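Putative aminooxidase (Propionibacterium acnes, PDB 2BA9) is an FAD-binding polyunsaturated fatty acid isomerase of the amine oxidoreductase family that produces conjugated linoleic acid. Local coordinates at residues 255-260 and 367-372; 386-391 and 412-417. All coordinates share one frame; numbering follows the deposited sequence.

Contact 1: residues 255-260 and 367-372; sequences PLEKFL and TWYYFP. With FAD (flavin-adenine dinucleotide), chain D.
Tyr369 carries all the direct contact between the strand 367-372 and the short helix at 255-260, reaching Pro255, Glu257 and Lys258 with one phenol. Its OH donates to Glu257 OE2 at 2.5 Å, a very short bond. The oxygen sits at the ring edge, near its plane, while the carboxylate plane stands 78° from the ring. Over one face lies Pro255, whose CG is 4.0 Å from the centroid of the Tyr369 ring, a CH-pi contact displaced toward the rim. Lys258 comes in obliquely, with NZ 3.0 Å from Tyr369 CD1; its chain runs extended until a bend at the last torsion. With CG anti to the backbone N (chi1 174°), the phenol of Tyr369 projects from the strand toward the helix.

This bridge lies beside the FAD of an amine oxidoreductase fold: the helical turn follows strand 249-252 of the parallel, Rossmann-type sheet, whereas 367-372 belongs to strand 359-373, at one edge of the mixed sheet. Pro255 also borders the cofactor, its CD 4.0 Å from FAD C8A of the adenine. On the flanking strand positions, Trp368 lays a ring face over the flavin methyl C8M, 3.3 Å from its CD1, and Tyr370 CE1 meets FAD C9 at 3.3 Å, with C9 at the tyrosine ring edge.

In the second shell, Glu257 OE1 accepts Lys258 N through its anti lone pair, which helps fix the carboxylate. A water takes the Leu256 N-H and gives a weak bond to Tyr369 OH. His278, on strand 277-288, stacks with the Tyr369 ring.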
loop_
_atom_site.group_PDB
_atom_site.type_symbol
_atom_site.label_atom_id
_atom_site.label_comp_id
_atom_site.label_asym_id
_atom_site.label_seq_id
_atom_site.Cartn_x
_atom_site.Cartn_y
_atom_site.Cartn_z
ATOM N N PRO A 255 7.725 -2.802 -9.419
ATOM C CA PRO A 255 7.164 -4.142 -9.602
ATOM C C PRO A 255 8.183 -5.141 -10.162
ATOM O O PRO A 255 8.775 -4.938 -11.232
ATOM C CB PRO A 255 5.988 -3.899 -10.559
ATOM C CG PRO A 255 5.586 -2.514 -10.312
ATOM C CD PRO A 255 6.892 -1.794 -10.087
ATOM N N LEU A 256 8.401 -6.206 -9.399
ATOM C CA LEU A 256 9.482 -7.139 -9.662
ATOM C C LEU A 256 9.161 -8.149 -10.761
ATOM O O LEU A 256 10.054 -8.619 -11.439
ATOM C CB LEU A 256 9.857 -7.877 -8.386
ATOM C CG LEU A 256 10.418 -7.045 -7.235
ATOM C CD1 LEU A 256 10.778 -8.002 -6.063
ATOM C CD2 LEU A 256 11.607 -6.195 -7.684
ATOM N N GLU A 257 7.895 -8.490 -10.917
ATOM C CA GLU A 257 7.461 -9.301 -12.044
ATOM C C GLU A 257 7.589 -8.530 -13.370
ATOM O O GLU A 257 7.830 -9.137 -14.407
ATOM C CB GLU A 257 6.022 -9.833 -11.832
ATOM C CG GLU A 257 4.858 -8.882 -12.127
ATOM C CD GLU A 257 4.609 -7.873 -11.024
ATOM O OE1 GLU A 257 5.427 -6.942 -10.887
ATOM O OE2 GLU A 257 3.596 -7.996 -10.304
ATOM N N LYS A 258 7.410 -7.203 -13.328
ATOM C CA LYS A 258 7.545 -6.360 -14.522
ATOM C C LYS A 258 9.002 -6.145 -14.916
ATOM O O LYS A 258 9.321 -6.000 -16.103
ATOM C CB LYS A 258 6.868 -5.011 -14.297
ATOM C CG LYS A 258 5.368 -5.141 -13.962
ATOM C CD LYS A 258 4.587 -3.917 -14.448
ATOM C CE LYS A 258 3.076 -4.144 -14.384
ATOM N NZ LYS A 258 2.534 -3.634 -13.117
ATOM N N PHE A 259 9.856 -6.103 -13.890
ATOM C CA PHE A 259 11.323 -6.008 -14.003
ATOM C C PHE A 259 11.886 -7.168 -14.810
ATOM O O PHE A 259 12.884 -7.013 -15.512
ATOM C CB PHE A 259 11.934 -5.966 -12.592
ATOM C CG PHE A 259 13.426 -6.164 -12.546
ATOM C CD1 PHE A 259 14.296 -5.113 -12.823
ATOM C CD2 PHE A 259 13.967 -7.398 -12.180
ATOM C CE1 PHE A 259 15.687 -5.300 -12.765
ATOM C CE2 PHE A 259 15.343 -7.582 -12.121
ATOM C CZ PHE A 259 16.202 -6.529 -12.416
ATOM N N LEU A 260 11.226 -8.323 -14.723
ATOM C CA LEU A 260 11.607 -9.490 -15.509
ATOM C C LEU A 260 11.644 -9.181 -16.995
ATOM O O LEU A 260 12.496 -9.700 -17.722
ATOM C CB LEU A 260 10.620 -10.638 -15.290
ATOM C CG LEU A 260 10.547 -11.294 -13.913
ATOM C CD1 LEU A 260 9.443 -12.349 -13.916
ATOM C CD2 LEU A 260 11.900 -11.908 -13.535
ATOM N N THR A 367 -7.004 2.995 -12.210
ATOM C CA THR A 367 -6.795 1.643 -11.649
ATOM C C THR A 367 -5.306 1.492 -11.319
ATOM O O THR A 367 -4.431 1.605 -12.182
ATOM C CB THR A 367 -7.282 0.502 -12.561
ATOM O OG1 THR A 367 -8.686 0.653 -12.811
ATOM C CG2 THR A 367 -7.051 -0.855 -11.894
ATOM N N TRP A 368 -5.024 1.250 -10.053
ATOM C CA TRP A 368 -3.651 1.220 -9.565
ATOM C C TRP A 368 -3.110 -0.206 -9.531
ATOM O O TRP A 368 -3.849 -1.149 -9.254
ATOM C CB TRP A 368 -3.609 1.743 -8.140
ATOM C CG TRP A 368 -3.965 3.161 -7.938
ATOM C CD1 TRP A 368 -5.122 3.643 -7.407
ATOM C CD2 TRP A 368 -3.139 4.300 -8.205
ATOM N NE1 TRP A 368 -5.069 5.007 -7.327
ATOM C CE2 TRP A 368 -3.862 5.438 -7.810
ATOM C CE3 TRP A 368 -1.853 4.464 -8.733
ATOM C CZ2 TRP A 368 -3.345 6.731 -7.925
ATOM C CZ3 TRP A 368 -1.341 5.753 -8.853
ATOM C CH2 TRP A 368 -2.088 6.867 -8.451
ATOM N N TYR A 369 -1.816 -0.352 -9.800
ATOM C CA TYR A 369 -1.092 -1.581 -9.492
ATOM C C TYR A 369 -0.913 -1.544 -7.985
ATOM O O TYR A 369 -0.185 -0.694 -7.434
ATOM C CB TYR A 369 0.254 -1.627 -10.194
ATOM C CG TYR A 369 1.117 -2.805 -9.823
ATOM C CD1 TYR A 369 1.075 -3.990 -10.552
ATOM C CD2 TYR A 369 2.004 -2.730 -8.748
ATOM C CE1 TYR A 369 1.905 -5.072 -10.219
ATOM C CE2 TYR A 369 2.819 -3.802 -8.408
ATOM C CZ TYR A 369 2.757 -4.962 -9.138
ATOM O OH TYR A 369 3.570 -6.009 -8.788
ATOM N N TYR A 370 -1.602 -2.462 -7.325
ATOM C CA TYR A 370 -1.832 -2.355 -5.906
ATOM C C TYR A 370 -1.500 -3.661 -5.222
ATOM O O TYR A 370 -1.682 -4.746 -5.787
ATOM C CB TYR A 370 -3.297 -1.996 -5.655
ATOM C CG TYR A 370 -3.547 -1.348 -4.310
ATOM C CD1 TYR A 370 -3.080 -0.072 -4.042
ATOM C CD2 TYR A 370 -4.255 -2.009 -3.316
ATOM C CE1 TYR A 370 -3.298 0.529 -2.813
ATOM C CE2 TYR A 370 -4.483 -1.411 -2.076
ATOM C CZ TYR A 370 -3.999 -0.134 -1.839
ATOM O OH TYR A 370 -4.212 0.473 -0.642
ATOM N N PHE A 371 -1.011 -3.522 -3.998
ATOM C CA PHE A 371 -0.735 -4.626 -3.094
ATOM C C PHE A 371 -0.134 -5.864 -3.744
ATOM O O PHE A 371 -0.782 -6.907 -3.784
ATOM C CB PHE A 371 -2.010 -4.995 -2.307
ATOM C CG PHE A 371 -1.785 -6.051 -1.239
ATOM C CD1 PHE A 371 -0.624 -6.055 -0.458
ATOM C CD2 PHE A 371 -2.726 -7.039 -1.023
ATOM C CE1 PHE A 371 -0.422 -7.007 0.540
ATOM C CE2 PHE A 371 -2.522 -8.022 -0.041
ATOM C CZ PHE A 371 -1.365 -7.996 0.748
ATOM N N PRO A 372 1.115 -5.761 -4.241
ATOM C CA PRO A 372 1.745 -6.997 -4.682
ATOM C C PRO A 372 1.948 -7.916 -3.492
ATOM O O PRO A 372 2.365 -7.474 -2.417
ATOM C CB PRO A 372 3.102 -6.538 -5.238
ATOM C CG PRO A 372 3.365 -5.214 -4.538
ATOM C CD PRO A 372 1.998 -4.593 -4.418
HETATM P PA FAD D . 4.619 3.169 -5.458
HETATM O O1A FAD D . 3.941 4.133 -4.529
HETATM O O2A FAD D . 3.731 2.426 -6.435
HETATM O O5B FAD D . 5.683 3.977 -6.341
HETATM C C5B FAD D . 6.471 3.239 -7.245
HETATM C C4B FAD D . 7.238 4.177 -8.152
HETATM O O4B FAD D . 8.048 3.412 -9.021
HETATM C C3B FAD D . 6.304 5.049 -8.994
HETATM O O3B FAD D . 6.645 6.408 -8.839
HETATM C C2B FAD D . 6.508 4.534 -10.400
HETATM O O2B FAD D . 6.243 5.518 -11.400
HETATM C C1B FAD D . 7.935 3.963 -10.313
HETATM N N9A FAD D . 8.153 2.965 -11.375
HETATM C C8A FAD D . 7.386 1.853 -11.654
HETATM N N7A FAD D . 7.919 1.212 -12.732
HETATM C C5A FAD D . 9.019 1.903 -13.142
HETATM C C6A FAD D . 9.938 1.722 -14.195
HETATM N N6A FAD D . 10.038 0.488 -14.788
HETATM N N1A FAD D . 10.993 2.619 -14.324
HETATM C C2A FAD D . 11.117 3.713 -13.479
HETATM N N3A FAD D . 10.201 3.883 -12.449
HETATM C C4A FAD D . 9.164 3.014 -12.293
HETATM N N1 FAD D . -0.789 3.681 2.233
HETATM C C2 FAD D . -0.874 3.945 3.585
HETATM O O2 FAD D . 0.134 3.875 4.289
HETATM N N3 FAD D . -2.096 4.258 4.148
HETATM C C4 FAD D . -3.224 4.338 3.358
HETATM O O4 FAD D . -4.303 4.640 3.893
HETATM C C4X FAD D . -3.138 4.085 1.985
HETATM N N5 FAD D . -4.252 4.132 1.166
HETATM C C5X FAD D . -4.149 4.045 -0.209
HETATM C C6 FAD D . -5.266 4.240 -1.018
HETATM C C7 FAD D . -5.138 4.186 -2.404
HETATM C C7M FAD D . -6.361 4.418 -3.245
HETATM C C8 FAD D . -3.896 3.926 -2.978
HETATM C C8M FAD D . -3.707 3.855 -4.463
HETATM C C9 FAD D . -2.787 3.728 -2.160
HETATM C C9A FAD D . -2.899 3.774 -0.770
HETATM N N10 FAD D . -1.796 3.555 0.076
HETATM C C10 FAD D . -1.900 3.775 1.431
HETATM C "C1'" FAD D . -0.616 2.770 -0.390
HETATM C "C2'" FAD D . 0.599 3.657 -0.636
HETATM O "O2'" FAD D . 0.274 4.803 -1.416
HETATM C "C3'" FAD D . 1.654 2.804 -1.324
HETATM O "O3'" FAD D . 1.842 1.597 -0.581
HETATM C "C4'" FAD D . 2.960 3.567 -1.470
HETATM O "O4'" FAD D . 2.843 4.613 -2.427
HETATM C "C5'" FAD D . 4.055 2.579 -1.847
HETATM O "O5'" FAD D . 5.193 3.266 -2.286
HETATM P P FAD D . 6.263 2.525 -3.251
HETATM O O1P FAD D . 7.372 3.483 -3.644
HETATM O O2P FAD D . 6.773 1.325 -2.531
HETATM O O3P FAD D . 5.465 2.120 -4.584
HETATM O O HOH W 1 6.418 -6.591 -7.164
#

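Contact 2: residues 386-391 and 412-417; sequences KVEGMQ and CHYSKD
Tyr414 and Glu388 join two helices, 408-423 and 383-389, in the flavin-containing amine oxidoreductase fold; helix 408-423 also packs against helix 16-28, which follows the first strand of the Rossmann-type sheet. The backbones stay well apart, 12.3 Å between Glu388 CA and Tyr414 CA, and long side chains span the gap.

From CB, Tyr414 heads toward the other helix, with CG anti to the backbone N (chi1 -170°). Farther out, CE1 and CZ each come within 3.6 Å of Glu388 OE2, which lies at the ring edge. At the tip, OH donates to Glu388 OE2 at 2.6 Å, meeting the syn side of that oxygen 20° out of the carboxylate plane. Ring and carboxylate are nearly coplanar, 24° apart, unlike a group laid over a ring face.

Glu388 does not point straight across from its CB; a bend at chi2 brings its carboxylate over to the phenol. The other oxygen, OE1, is held from within its own segment: Gln391 NE2 donates to it at 2.8 Å. Each carboxylate oxygen thus has its own donor, which limits rotation of the group. The glutamine is anchored in turn through OE1, which accepts the backbone N-H of Tyr398 on strand 396-398. Its amide also approaches the phenol, Gln391 NE2 lying 3.1 Å from Tyr414 OH.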
loop_
_atom_site.group_PDB
_atom_site.type_symbol
_atom_site.label_atom_id
_atom_site.label_comp_id
_atom_site.label_asym_id
_atom_site.label_seq_id
_atom_site.Cartn_x
_atom_site.Cartn_y
_atom_site.Cartn_z
ATOM N N LYS A 386 13.430 -17.561 0.143
ATOM C CA LYS A 386 14.144 -17.510 -1.125
ATOM C C LYS A 386 14.513 -16.073 -1.501
ATOM O O LYS A 386 15.687 -15.761 -1.682
ATOM C CB LYS A 386 13.313 -18.153 -2.238
ATOM C CG LYS A 386 13.993 -18.140 -3.598
ATOM C CD LYS A 386 15.191 -19.107 -3.671
ATOM C CE LYS A 386 15.488 -19.531 -5.112
ATOM N NZ LYS A 386 16.353 -20.754 -5.243
ATOM N N VAL A 387 13.523 -15.190 -1.603
ATOM C CA VAL A 387 13.785 -13.858 -2.164
ATOM C C VAL A 387 14.711 -13.021 -1.264
ATOM O O VAL A 387 15.598 -12.325 -1.770
ATOM C CB VAL A 387 12.488 -13.130 -2.548
ATOM C CG1 VAL A 387 12.777 -11.689 -3.008
ATOM C CG2 VAL A 387 11.782 -13.911 -3.646
ATOM N N GLU A 388 14.554 -13.134 0.058
ATOM C CA GLU A 388 15.462 -12.449 0.984
ATOM C C GLU A 388 16.853 -13.080 0.991
ATOM O O GLU A 388 17.848 -12.383 1.205
ATOM C CB GLU A 388 14.902 -12.399 2.407
ATOM C CG GLU A 388 13.681 -11.506 2.562
ATOM C CD GLU A 388 14.015 -10.017 2.549
ATOM O OE1 GLU A 388 15.082 -9.632 2.020
ATOM O OE2 GLU A 388 13.210 -9.231 3.076
ATOM N N GLY A 389 16.911 -14.395 0.779
ATOM C CA GLY A 389 18.167 -15.088 0.576
ATOM C C GLY A 389 18.882 -14.617 -0.676
ATOM O O GLY A 389 20.107 -14.635 -0.735
ATOM N N MET A 390 18.121 -14.184 -1.676
ATOM C CA MET A 390 18.704 -13.628 -2.905
ATOM C C MET A 390 19.262 -12.218 -2.764
ATOM O O MET A 390 19.835 -11.701 -3.721
ATOM C CB MET A 390 17.663 -13.606 -4.018
ATOM C CG MET A 390 17.226 -14.968 -4.487
ATOM S SD MET A 390 15.920 -14.736 -5.680
ATOM C CE MET A 390 15.052 -16.268 -5.598
ATOM N N GLN A 391 19.079 -11.576 -1.610
ATOM C CA GLN A 391 19.485 -10.174 -1.465
ATOM C C GLN A 391 20.962 -10.007 -1.790
ATOM O O GLN A 391 21.783 -10.867 -1.464
ATOM C CB GLN A 391 19.174 -9.629 -0.065
ATOM C CG GLN A 391 17.673 -9.453 0.233
ATOM C CD GLN A 391 17.042 -8.234 -0.435
ATOM O OE1 GLN A 391 17.518 -7.752 -1.471
ATOM N NE2 GLN A 391 15.957 -7.736 0.155
ATOM N N CYS A 412 8.728 2.490 3.488
ATOM C CA CYS A 412 9.781 3.417 3.894
ATOM C C CYS A 412 10.611 2.796 5.024
ATOM O O CYS A 412 11.836 2.845 4.994
ATOM C CB CYS A 412 9.196 4.757 4.340
ATOM S SG CYS A 412 8.426 5.725 3.008
ATOM N N HIS A 413 9.923 2.212 6.007
ATOM C CA HIS A 413 10.560 1.468 7.119
ATOM C C HIS A 413 11.445 0.314 6.601
ATOM O O HIS A 413 12.578 0.098 7.075
ATOM C CB HIS A 413 9.459 0.961 8.064
ATOM C CG HIS A 413 9.954 0.369 9.349
ATOM N ND1 HIS A 413 9.107 -0.234 10.254
ATOM C CD2 HIS A 413 11.198 0.252 9.866
ATOM C CE1 HIS A 413 9.805 -0.675 11.282
ATOM N NE2 HIS A 413 11.076 -0.390 11.074
ATOM N N TYR A 414 10.948 -0.405 5.601
ATOM C CA TYR A 414 11.748 -1.440 4.960
ATOM C C TYR A 414 12.979 -0.853 4.255
ATOM O O TYR A 414 14.073 -1.421 4.349
ATOM C CB TYR A 414 10.912 -2.255 3.967
ATOM C CG TYR A 414 11.638 -3.481 3.454
ATOM C CD1 TYR A 414 11.411 -4.729 4.009
ATOM C CD2 TYR A 414 12.568 -3.384 2.422
ATOM C CE1 TYR A 414 12.089 -5.852 3.552
ATOM C CE2 TYR A 414 13.242 -4.497 1.957
ATOM C CZ TYR A 414 12.997 -5.725 2.526
ATOM O OH TYR A 414 13.657 -6.828 2.071
ATOM N N SER A 415 12.805 0.258 3.536
ATOM C CA SER A 415 13.953 0.931 2.892
ATOM C C SER A 415 15.038 1.366 3.916
ATOM O O SER A 415 16.227 1.067 3.748
ATOM C CB SER A 415 13.490 2.121 2.033
ATOM O OG SER A 415 13.098 1.701 0.720
ATOM N N LYS A 416 14.609 2.047 4.975
ATOM C CA LYS A 416 15.470 2.388 6.133
ATOM C C LYS A 416 16.284 1.186 6.615
ATOM O O LYS A 416 17.513 1.258 6.759
ATOM C CB LYS A 416 14.588 2.906 7.286
ATOM C CG LYS A 416 15.290 3.279 8.593
ATOM C CD LYS A 416 14.248 3.573 9.671
ATOM C CE LYS A 416 14.836 4.223 10.914
ATOM N NZ LYS A 416 15.615 3.266 11.719
ATOM N N ASP A 417 15.591 0.087 6.885
ATOM C CA ASP A 417 16.229 -1.110 7.437
ATOM C C ASP A 417 17.153 -1.785 6.415
ATOM O O ASP A 417 18.146 -2.375 6.796
ATOM C CB ASP A 417 15.174 -2.115 7.920
ATOM C CG ASP A 417 14.523 -1.715 9.241
ATOM O OD1 ASP A 417 15.074 -0.866 9.980
ATOM O OD2 ASP A 417 13.456 -2.272 9.555
#

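Overall arrangement
Contact 1 closes before contact 2 opens along the chain; their centres are about 17 Å apart, and their nearest atoms, about 5 Å apart, do not touch. They share no helix or strand, but both border the parallel nucleotide-binding sheet: segment 255-260 follows its strand 249-252, and the segments of contact 2 flank strand 396-398 in sequence. Helix 267-273 links the two regions, receiving Leu256 of contact 1 as well as Val387 of contact 2. Contact 1 ties this sheet to the mixed sheet beside FAD, whereas contact 2 joins C-terminal helices, with the Tyr414 side chain about 8 Å from the cofactor.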